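Local coordinates for serine protease inhibitor 1 (Coprinopsis cinerea, PDB 3VWC), which probably inhibits serine endopeptidases, as a single-chain beta-trefoil protein of the I66 peptidase inhibitor family, at residues V99-A102 with S103-H106; F72-L75 with L76-E80; V18-P21 with L22-R26. All blocks are in the same frame, centred on the assembly; numbering follows the deposited sequence.

Contact 1. Residues V99-A102 with S103-H106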
ATOM      1  N   VAL A  99       1.463   6.760  -0.397  1.00  8.50           N
ATOM      2  CA  VAL A  99       2.416   5.827  -1.025  1.00  9.45           C
ATOM      3  C   VAL A  99       2.297   6.042  -2.519  1.00 10.62           C
ATOM      4  O   VAL A  99       1.255   5.700  -3.113  1.00  9.36           O
ATOM      5  CB  VAL A  99       2.090   4.344  -0.668  1.00  9.83           C
ATOM      6  CG1 VAL A  99       3.140   3.443  -1.289  1.00 10.90           C
ATOM      7  CG2 VAL A  99       2.038   4.178   0.824  1.00 11.67           C
ATOM      8  N   VAL A 100       3.328   6.651  -3.149  1.00  9.17           N
ATOM      9  CA  VAL A 100       3.262   7.058  -4.548  1.00 10.16           C
ATOM     10  C   VAL A 100       4.391   6.413  -5.358  1.00 11.30           C
ATOM     11  O   VAL A 100       5.522   6.364  -4.927  1.00 11.81           O
ATOM     12  CB  VAL A 100       3.347   8.607  -4.702  1.00  9.61           C
ATOM     13  CG1 VAL A 100       3.295   9.003  -6.175  1.00 15.42           C
ATOM     14  CG2 VAL A 100       2.127   9.221  -4.024  1.00 12.31           C
ATOM     15  N   ASN A 101       4.057   5.809  -6.494  1.00 11.21           N
ATOM     16  CA  ASN A 101       5.114   5.094  -7.226  1.00 12.42           C
ATOM     17  C   ASN A 101       6.185   6.102  -7.694  1.00 14.12           C
ATOM     18  O   ASN A 101       5.834   7.099  -8.332  1.00 13.44           O
ATOM     19  CB  ASN A 101       4.515   4.328  -8.426  1.00 12.92           C
ATOM     20  CG  ASN A 101       5.435   3.256  -8.912  1.00 14.21           C
ATOM     21  OD1 ASN A 101       5.373   2.088  -8.464  1.00 14.46           O
ATOM     22  ND2 ASN A 101       6.188   3.593  -9.945  1.00 11.27           N
ATOM     23  N   ALA A 102       7.452   5.733  -7.524  1.00 15.22           N
ATOM     24  CA  ALA A 102       8.575   6.614  -7.890  1.00 14.09           C
ATOM     25  C   ALA A 102       8.708   6.852  -9.401  1.00 17.69           C
ATOM     26  O   ALA A 102       9.175   7.925  -9.826  1.00 19.66           O
ATOM     27  CB  ALA A 102       9.867   6.069  -7.332  1.00 16.55           C
ATOM     28  N   SER A 103       8.331   5.853 -10.203  1.00 15.12           N
ATOM     29  CA  SER A 103       8.443   5.961 -11.647  1.00 20.20           C
ATOM     30  C   SER A 103       7.147   6.335 -12.360  1.00 20.60           C
ATOM     31  O   SER A 103       7.156   7.189 -13.261  1.00 20.69           O
ATOM     32  CB  SER A 103       9.114   4.712 -12.225  1.00 20.91           C
ATOM     33  OG  SER A 103       8.364   3.561 -11.883  1.00 20.12           O
ATOM     34  N   THR A 104       5.995   5.791 -11.917  1.00 15.15           N
ATOM     35  CA  THR A 104       4.749   6.055 -12.619  1.00 17.30           C
ATOM     36  C   THR A 104       3.999   7.281 -12.092  1.00 12.69           C
ATOM     37  O   THR A 104       3.092   7.785 -12.749  1.00 17.56           O
ATOM     38  CB  THR A 104       3.790   4.857 -12.583  1.00 17.74           C
ATOM     39  OG1 THR A 104       3.314   4.688 -11.232  1.00 13.04           O
ATOM     40  CG2 THR A 104       4.490   3.567 -13.021  1.00 16.63           C
ATOM     41  N   GLU A 105       4.329   7.685 -10.865  1.00 13.56           N
ATOM     42  CA  GLU A 105       3.712   8.803 -10.181  1.00 15.54           C
ATOM     43  C   GLU A 105       2.254   8.577  -9.781  1.00 14.25           C
ATOM     44  O   GLU A 105       1.539   9.521  -9.431  1.00 17.24           O
ATOM     45  CB  GLU A 105       3.914  10.130 -10.946  1.00 16.66           C
ATOM     46  CG  GLU A 105       5.381  10.378 -11.241  1.00 21.55           C
ATOM     47  CD  GLU A 105       5.622  11.694 -11.938  1.00 34.36           C
ATOM     48  OE1 GLU A 105       4.638  12.320 -12.406  1.00 31.69           O
ATOM     49  OE2 GLU A 105       6.802  12.096 -12.002  1.00 34.90           O
ATOM     50  N   HIS A 106       1.847   7.301  -9.762  1.00 12.29           N
ATOM     51  CA  HIS A 106       0.489   6.938  -9.353  1.00 11.93           C
ATOM     52  C   HIS A 106       0.601   6.287  -7.989  1.00  9.47           C
ATOM     53  O   HIS A 106       1.571   5.585  -7.693  1.00 10.67           O
ATOM     54  CB  HIS A 106      -0.085   5.948 -10.349  1.00 11.73           C
ATOM     55  CG  HIS A 106      -0.351   6.539 -11.690  1.00 18.62           C
ATOM     56  ND1 HIS A 106      -0.941   5.829 -12.717  1.00 18.09           N
ATOM     57  CD2 HIS A 106      -0.120   7.781 -12.169  1.00 15.16           C
ATOM     58  CE1 HIS A 106      -1.057   6.613 -13.776  1.00 20.07           C
ATOM     59  NE2 HIS A 106      -0.587   7.812 -13.464  1.00 15.57           N
TER
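Asn101 and Thr104 meet across the turn with their side chains passing at a slant, and the hydroxyl OG1 of Thr104 comes to 3.1 Å from CB of Asn101. CG of Asn101 stands anti to its own backbone N (chi1 -161°), which swings the amide group beside the 103-104 backbone. Thr104 carries OG1 between its N and carbonyl carbon (chi1 69°); this hydroxyl accepts a weak hydrogen bond from His106 N at 3.3 Å. One residue earlier on the strand, CG1 of Val100 lies against the carbonyl O of Glu105 at 3.7 Å.

The backbone closes a beta-hairpin between strands 96-101 and 107-109 of the trefoil, with Ala102 to Glu105 forming the turn inside the Asn101-His106 pair: Ala102, Ser103 and Thr104 have right-handed helical angles, and Glu105 is left-handed. Asn101 N gives a nearly straight bond to His106 O at 2.8 Å, approaching from above that carbonyl's plane. Glu105 N returns to Asn101 O at 3.0 Å with a more bent N-H direction. Ser103 OG is bonded to Asp81, whose loop also packs on Asn101 and Thr104, while the edge strand 84-88 brings Trp84 against Asn101 and Ile85 against Ala102.

Contact 2. Residues F72-L75 with L76-E80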
ATOM      1  N   PHE A  72      -0.200  -5.220  -6.935  1.00 10.95           N
ATOM      2  CA  PHE A  72       0.056  -6.679  -6.761  1.00 10.83           C
ATOM      3  C   PHE A  72       1.366  -6.942  -6.056  1.00 11.12           C
ATOM      4  O   PHE A  72       2.266  -6.108  -6.136  1.00 13.70           O
ATOM      5  CB  PHE A  72       0.200  -7.359  -8.116  1.00 11.67           C
ATOM      6  CG  PHE A  72      -1.058  -7.335  -8.965  1.00  9.40           C
ATOM      7  CD1 PHE A  72      -1.836  -8.494  -9.047  1.00 10.42           C
ATOM      8  CD2 PHE A  72      -1.332  -6.289  -9.833  1.00  9.72           C
ATOM      9  CE1 PHE A  72      -2.938  -8.512  -9.921  1.00 10.07           C
ATOM     10  CE2 PHE A  72      -2.408  -6.287 -10.753  1.00 11.06           C
ATOM     11  CZ  PHE A  72      -3.209  -7.439 -10.820  1.00  8.22           C
ATOM     12  N   ALA A  73       1.463  -8.104  -5.432  1.00 10.00           N
ATOM     13  CA  ALA A  73       2.734  -8.698  -5.069  1.00 10.15           C
ATOM     14  C   ALA A  73       3.333  -9.470  -6.246  1.00 13.27           C
ATOM     15  O   ALA A  73       2.623 -10.222  -6.965  1.00 14.99           O
ATOM     16  CB  ALA A  73       2.586  -9.538  -3.866  1.00 10.45           C
ATOM     17  N   ASP A  74       4.620  -9.214  -6.505  1.00 15.84           N
ATOM     18  CA  ASP A  74       5.330  -9.832  -7.654  0.70 17.89           C
ATOM     19  C   ASP A  74       5.993 -11.111  -7.164  1.00 19.67           C
ATOM     20  O   ASP A  74       6.913 -11.087  -6.340  1.00 17.63           O
ATOM     21  CB  ASP A  74       6.362  -8.867  -8.266  0.70 15.04           C
ATOM     22  CG  ASP A  74       7.067  -9.419  -9.519  0.70 13.06           C
ATOM     23  OD1 ASP A  74       6.680 -10.505 -10.018  0.70 15.24           O
ATOM     24  OD2 ASP A  74       8.079  -8.773  -9.926  0.70 15.07           O
ATOM     25  N   LEU A  75       5.429 -12.233  -7.585  1.00 20.09           N
ATOM     26  CA  LEU A  75       5.950 -13.524  -7.212  1.00 21.54           C
ATOM     27  C   LEU A  75       6.984 -14.000  -8.234  1.00 25.59           C
ATOM     28  O   LEU A  75       7.819 -14.805  -7.888  1.00 28.16           O
ATOM     29  CB  LEU A  75       4.801 -14.551  -7.025  1.00 19.28           C
ATOM     30  CG  LEU A  75       4.203 -14.572  -5.606  1.00 20.59           C
ATOM     31  CD1 LEU A  75       3.647 -13.213  -5.213  1.00 26.04           C
ATOM     32  CD2 LEU A  75       3.103 -15.634  -5.484  1.00 20.25           C
ATOM     33  N   LEU A  76       6.840 -13.608  -9.506  1.00 24.47           N
ATOM     34  CA  LEU A  76       7.704 -14.150 -10.592  1.00 26.45           C
ATOM     35  C   LEU A  76       9.028 -13.409 -10.716  1.00 30.32           C
ATOM     36  O   LEU A  76      10.066 -14.020 -11.074  1.00 28.40           O
ATOM     37  CB  LEU A  76       6.967 -14.149 -11.949  1.00 30.47           C
ATOM     38  CG  LEU A  76       7.752 -14.693 -13.152  1.00 30.72           C
ATOM     39  CD1 LEU A  76       8.051 -16.184 -12.953  1.00 33.89           C
ATOM     40  CD2 LEU A  76       7.042 -14.446 -14.483  1.00 34.49           C
ATOM     41  N   GLY A  77       8.966 -12.085 -10.526  1.00 25.03           N
ATOM     42  CA  GLY A  77      10.144 -11.216 -10.493  1.00 24.35           C
ATOM     43  C   GLY A  77      10.222 -10.294 -11.675  1.00 18.51           C
ATOM     44  O   GLY A  77      11.164  -9.529 -11.816  1.00 24.82           O
ATOM     45  N   ASN A  78       9.290 -10.435 -12.612  1.00 28.88           N
ATOM     46  CA  ASN A  78       9.384  -9.661 -13.836  1.00 28.55           C
ATOM     47  C   ASN A  78       8.590  -8.339 -13.846  1.00 29.14           C
ATOM     48  O   ASN A  78       8.431  -7.730 -14.905  1.00 30.62           O
ATOM     49  CB  ASN A  78       9.002 -10.542 -15.044  1.00 31.16           C
ATOM     50  CG  ASN A  78       7.572 -11.069 -14.957  1.00 34.71           C
ATOM     51  OD1 ASN A  78       6.916 -10.955 -13.910  1.00 34.24           O
ATOM     52  ND2 ASN A  78       7.079 -11.644 -16.062  1.00 36.34           N
ATOM     53  N   MET A  79       8.055  -7.913 -12.700  1.00 22.03           N
ATOM     54  CA  MET A  79       7.285  -6.673 -12.635  1.00 24.88           C
ATOM     55  C   MET A  79       8.172  -5.442 -12.468  1.00 22.06           C
ATOM     56  O   MET A  79       9.117  -5.419 -11.672  1.00 24.62           O
ATOM     57  CB  MET A  79       6.236  -6.735 -11.516  1.00 23.99           C
ATOM     58  CG  MET A  79       5.249  -7.904 -11.685  1.00 21.83           C
ATOM     59  SD  MET A  79       3.849  -7.779 -10.553  1.00 21.86           S
ATOM     60  CE  MET A  79       2.945  -6.477 -11.358  1.00 23.22           C
ATOM     61  N   GLU A  80       7.836  -4.422 -13.238  1.00 22.46           N
ATOM     62  CA  GLU A  80       8.578  -3.185 -13.212  1.00 21.22           C
ATOM     63  C   GLU A  80       7.963  -2.250 -12.182  1.00 21.95           C
ATOM     64  O   GLU A  80       6.890  -2.521 -11.609  1.00 22.82           O
ATOM     65  CB  GLU A  80       8.572  -2.529 -14.596  1.00 25.58           C
ATOM     66  CG  GLU A  80       9.484  -3.241 -15.625  1.00 29.86           C
ATOM     67  CD  GLU A  80      10.927  -3.489 -15.108  1.00 42.56           C
ATOM     68  OE1 GLU A  80      11.648  -2.505 -14.804  1.00 41.95           O
ATOM     69  OE2 GLU A  80      11.360  -4.668 -15.038  1.00 49.79           O
TER
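Asp74 reaches across the turn with both carboxylate oxygens and takes up backbone N-H groups of the segment that follows it. OD1 accepts from Gly77 N at 2.8 Å, close to straight, and also, weakly, from Leu76 N at 3.1 Å. OD2 accepts from Met79 N at 2.9 Å. The Gly77 and Met79 donors approach from above the carboxylate plane, by 39° and 50° respectively, so the group lies tilted against the loop that it binds.

Met79 closes in along the same side chain. The two run past one another in opposite directions, with the sulfur SD of Met79 3.6 Å from Asp74 CB. A bend at chi3 turns CE back toward the strand, where it meets CB of Phe72 at 4.3 Å.

Asp74 is placed for this by its CG lying anti to the backbone N (chi1 -176°). Gly77 has a positive phi, in a backbone conformation that favours glycine. Beyond this shell, Lys82 forms a long, weak ion pair with OD2, Pro30 and Gln67 pack on both Phe72 and Met79, and Leu75 touches Ala62 of strand 62-67. The weak Leu76 bond is that of an Asx turn, which the Gly77 and Met79 bonds extend along the chain; in this way a buried aspartate holds the partly buried loop after strand 70-73 of the beta-trefoil.

Contact 3. Residues V18-P21 with L22-R26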
ATOM      1  N   VAL A  18      -4.433  -3.845   5.058  1.00 10.51           N
ATOM      2  CA  VAL A  18      -4.103  -4.064   3.662  0.80 10.52           C
ATOM      3  C   VAL A  18      -3.058  -5.194   3.531  1.00 11.79           C
ATOM      4  O   VAL A  18      -2.109  -5.246   4.323  1.00 11.32           O
ATOM      5  CB  VAL A  18      -3.526  -2.730   3.148  0.80 10.34           C
ATOM      6  CG1 VAL A  18      -3.028  -2.850   1.720  0.80 13.27           C
ATOM      7  CG2 VAL A  18      -4.587  -1.631   3.301  0.80 11.70           C
ATOM      8  N   GLY A  19      -3.257  -6.119   2.592  1.00 11.09           N
ATOM      9  CA  GLY A  19      -2.240  -7.150   2.391  1.00  9.93           C
ATOM     10  C   GLY A  19      -2.844  -8.331   1.657  1.00 11.19           C
ATOM     11  O   GLY A  19      -3.644  -8.149   0.729  1.00 12.21           O
ATOM     12  N   ARG A  20      -2.437  -9.547   2.040  1.00 10.45           N
ATOM     13  CA  ARG A  20      -2.805 -10.736   1.303  1.00 12.97           C
ATOM     14  C   ARG A  20      -3.564 -11.661   2.223  1.00 12.85           C
ATOM     15  O   ARG A  20      -3.215 -11.809   3.395  1.00 16.16           O
ATOM     16  CB  ARG A  20      -1.546 -11.377   0.706  1.00 12.40           C
ATOM     17  CG  ARG A  20      -0.949 -10.605  -0.458  1.00 12.41           C
ATOM     18  CD  ARG A  20       0.509 -10.988  -0.770  1.00 14.44           C
ATOM     19  NE  ARG A  20       0.577 -12.370  -1.295  1.00 15.32           N
ATOM     20  CZ  ARG A  20       1.717 -13.017  -1.541  1.00 16.65           C
ATOM     21  NH1 ARG A  20       2.897 -12.458  -1.300  1.00 21.39           N
ATOM     22  NH2 ARG A  20       1.671 -14.271  -1.997  1.00 18.43           N
ATOM     23  N   PRO A  21      -4.603 -12.328   1.680  1.00 16.36           N
ATOM     24  CA  PRO A  21      -5.445 -13.201   2.514  1.00 18.57           C
ATOM     25  C   PRO A  21      -4.782 -14.561   2.756  1.00 18.91           C
ATOM     26  O   PRO A  21      -3.734 -14.836   2.179  1.00 18.73           O
ATOM     27  CB  PRO A  21      -6.685 -13.405   1.631  1.00 17.62           C
ATOM     28  CG  PRO A  21      -6.173 -13.352   0.258  1.00 20.87           C
ATOM     29  CD  PRO A  21      -5.093 -12.240   0.298  1.00 16.07           C
ATOM     30  N   LEU A  22      -5.409 -15.391   3.608  1.00 21.10           N
ATOM     31  CA  LEU A  22      -4.847 -16.702   3.978  1.00 25.44           C
ATOM     32  C   LEU A  22      -4.850 -17.659   2.777  1.00 23.90           C
ATOM     33  O   LEU A  22      -3.877 -18.371   2.561  1.00 28.73           O
ATOM     34  CB  LEU A  22      -5.622 -17.316   5.161  1.00 28.95           C
ATOM     35  CG  LEU A  22      -4.964 -18.533   5.841  1.00 38.36           C
ATOM     36  CD1 LEU A  22      -3.716 -18.119   6.628  1.00 43.26           C
ATOM     37  CD2 LEU A  22      -5.956 -19.293   6.742  1.00 40.25           C
ATOM     38  N   ALA A  23      -5.884 -17.605   1.944  1.00 24.57           N
ATOM     39  CA  ALA A  23      -5.962 -18.518   0.794  1.00 26.89           C
ATOM     40  C   ALA A  23      -5.508 -17.849  -0.488  1.00 23.76           C
ATOM     41  O   ALA A  23      -6.159 -16.921  -0.961  1.00 24.70           O
ATOM     42  CB  ALA A  23      -7.373 -19.050   0.612  1.00 27.83           C
ATOM     43  N   GLU A  24      -4.436 -18.366  -1.079  1.00 20.04           N
ATOM     44  CA  GLU A  24      -4.109 -18.014  -2.453  1.00 20.70           C
ATOM     45  C   GLU A  24      -3.737 -19.304  -3.171  1.00 21.21           C
ATOM     46  O   GLU A  24      -3.276 -20.261  -2.549  1.00 24.32           O
ATOM     47  CB  GLU A  24      -2.939 -17.019  -2.495  1.00 20.18           C
ATOM     48  CG  GLU A  24      -3.265 -15.626  -1.915  1.00 21.55           C
ATOM     49  CD  GLU A  24      -2.003 -14.761  -1.770  1.00 22.68           C
ATOM     50  OE1 GLU A  24      -0.930 -15.327  -1.517  1.00 23.73           O
ATOM     51  OE2 GLU A  24      -2.073 -13.541  -2.029  1.00 25.02           O
ATOM     52  N   ASP A  25      -3.900 -19.329  -4.476  1.00 20.96           N
ATOM     53  CA  ASP A  25      -3.458 -20.535  -5.162  1.00 26.81           C
ATOM     54  C   ASP A  25      -1.935 -20.588  -5.336  1.00 26.20           C
ATOM     55  O   ASP A  25      -1.215 -19.621  -5.023  1.00 24.82           O
ATOM     56  CB  ASP A  25      -4.246 -20.764  -6.440  1.00 30.43           C
ATOM     57  CG  ASP A  25      -3.879 -19.810  -7.536  1.00 25.12           C
ATOM     58  OD1 ASP A  25      -2.672 -19.526  -7.678  1.00 34.98           O
ATOM     59  OD2 ASP A  25      -4.777 -19.480  -8.355  1.00 31.39           O
ATOM     60  N   ARG A  26      -1.434 -21.747  -5.741  1.00 23.48           N
ATOM     61  CA  ARG A  26      -0.007 -22.032  -5.746  1.00 24.36           C
ATOM     62  C   ARG A  26       0.800 -21.492  -6.951  1.00 24.84           C
ATOM     63  O   ARG A  26       2.022 -21.693  -7.046  1.00 30.21           O
ATOM     64  CB  ARG A  26       0.199 -23.546  -5.633  1.00 25.36           C
ATOM     65  CG  ARG A  26      -0.319 -24.177  -4.349  1.00 36.33           C
ATOM     66  CD  ARG A  26       0.713 -25.175  -3.812  1.00 48.12           C
ATOM     67  NE  ARG A  26       1.864 -24.487  -3.225  1.00 58.91           N
ATOM     68  CZ  ARG A  26       2.097 -24.387  -1.917  1.00 63.29           C
ATOM     69  NH1 ARG A  26       1.286 -24.980  -1.044  1.00 62.51           N
ATOM     70  NH2 ARG A  26       3.148 -23.701  -1.479  1.00 63.93           N
TER
HETATM   71  O   HOH W   1      -0.735 -15.957   1.202  1.00 42.24           O
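Arg20 bends at chi3 (68°) while Glu24 extends its chain beyond CG (chi2 170°), and together these torsions bring guanidinium and carboxylate edge to edge across the turn. The side chains cross at about a right angle, but the two flat groups are turned by only 31° from each other. Arg20 grips the carboxylate side-on: NE donates almost straight to OE2, which lies in the guanidinium plane, at 3.0 Å; NH2 donates to OE1 at 2.8 Å, OE1 being slightly tilted from that plane. Each oxygen uses its syn lone pair.

Pro21 lies in the bend between them, its ring crossing Glu24, with CD 4.0 Å from OE2. A water on the inner side of the turn donates to Glu24 OE1 at 2.8 Å and, weakly, to the carbonyl O of Pro21 at 3.3 Å. The remaining guanidinium nitrogen, NH1, is bonded to the carbonyl O of Cys59, and Lys60 NZ hydrogen-bonds the carbonyl oxygens of Arg20 and Pro21. The segment is thereby joined to the hairpin of strands 54-59 and 62-67. With Arg20 buried, the paired carboxylate probably balances its charge, and the two-point grip fixes the rotation of both groups within this beta-trefoil loop.

How the contacts relate
The three contacts are turns following strands of the same antiparallel sheet. Contact 1 lies at the surface, on the far side of the chain's centre from contact 3, about 24 Å from it, centre to centre. Contacts 2 and 3 are partly buried and touch: Ala73 CB is 3.9 Å from Arg20 NH1, and Leu75 CD1 packs on Arg20 NH2. Their chemistry differs accordingly. Contact 1 is closed chiefly by backbone bonds, contact 2 by a carboxylate accepting backbone N-H groups, and contact 3 by a salt bridge between side chains. Strand 31-35 borders both contacts 2 and 3, while contact 1 packs against strand 84-88.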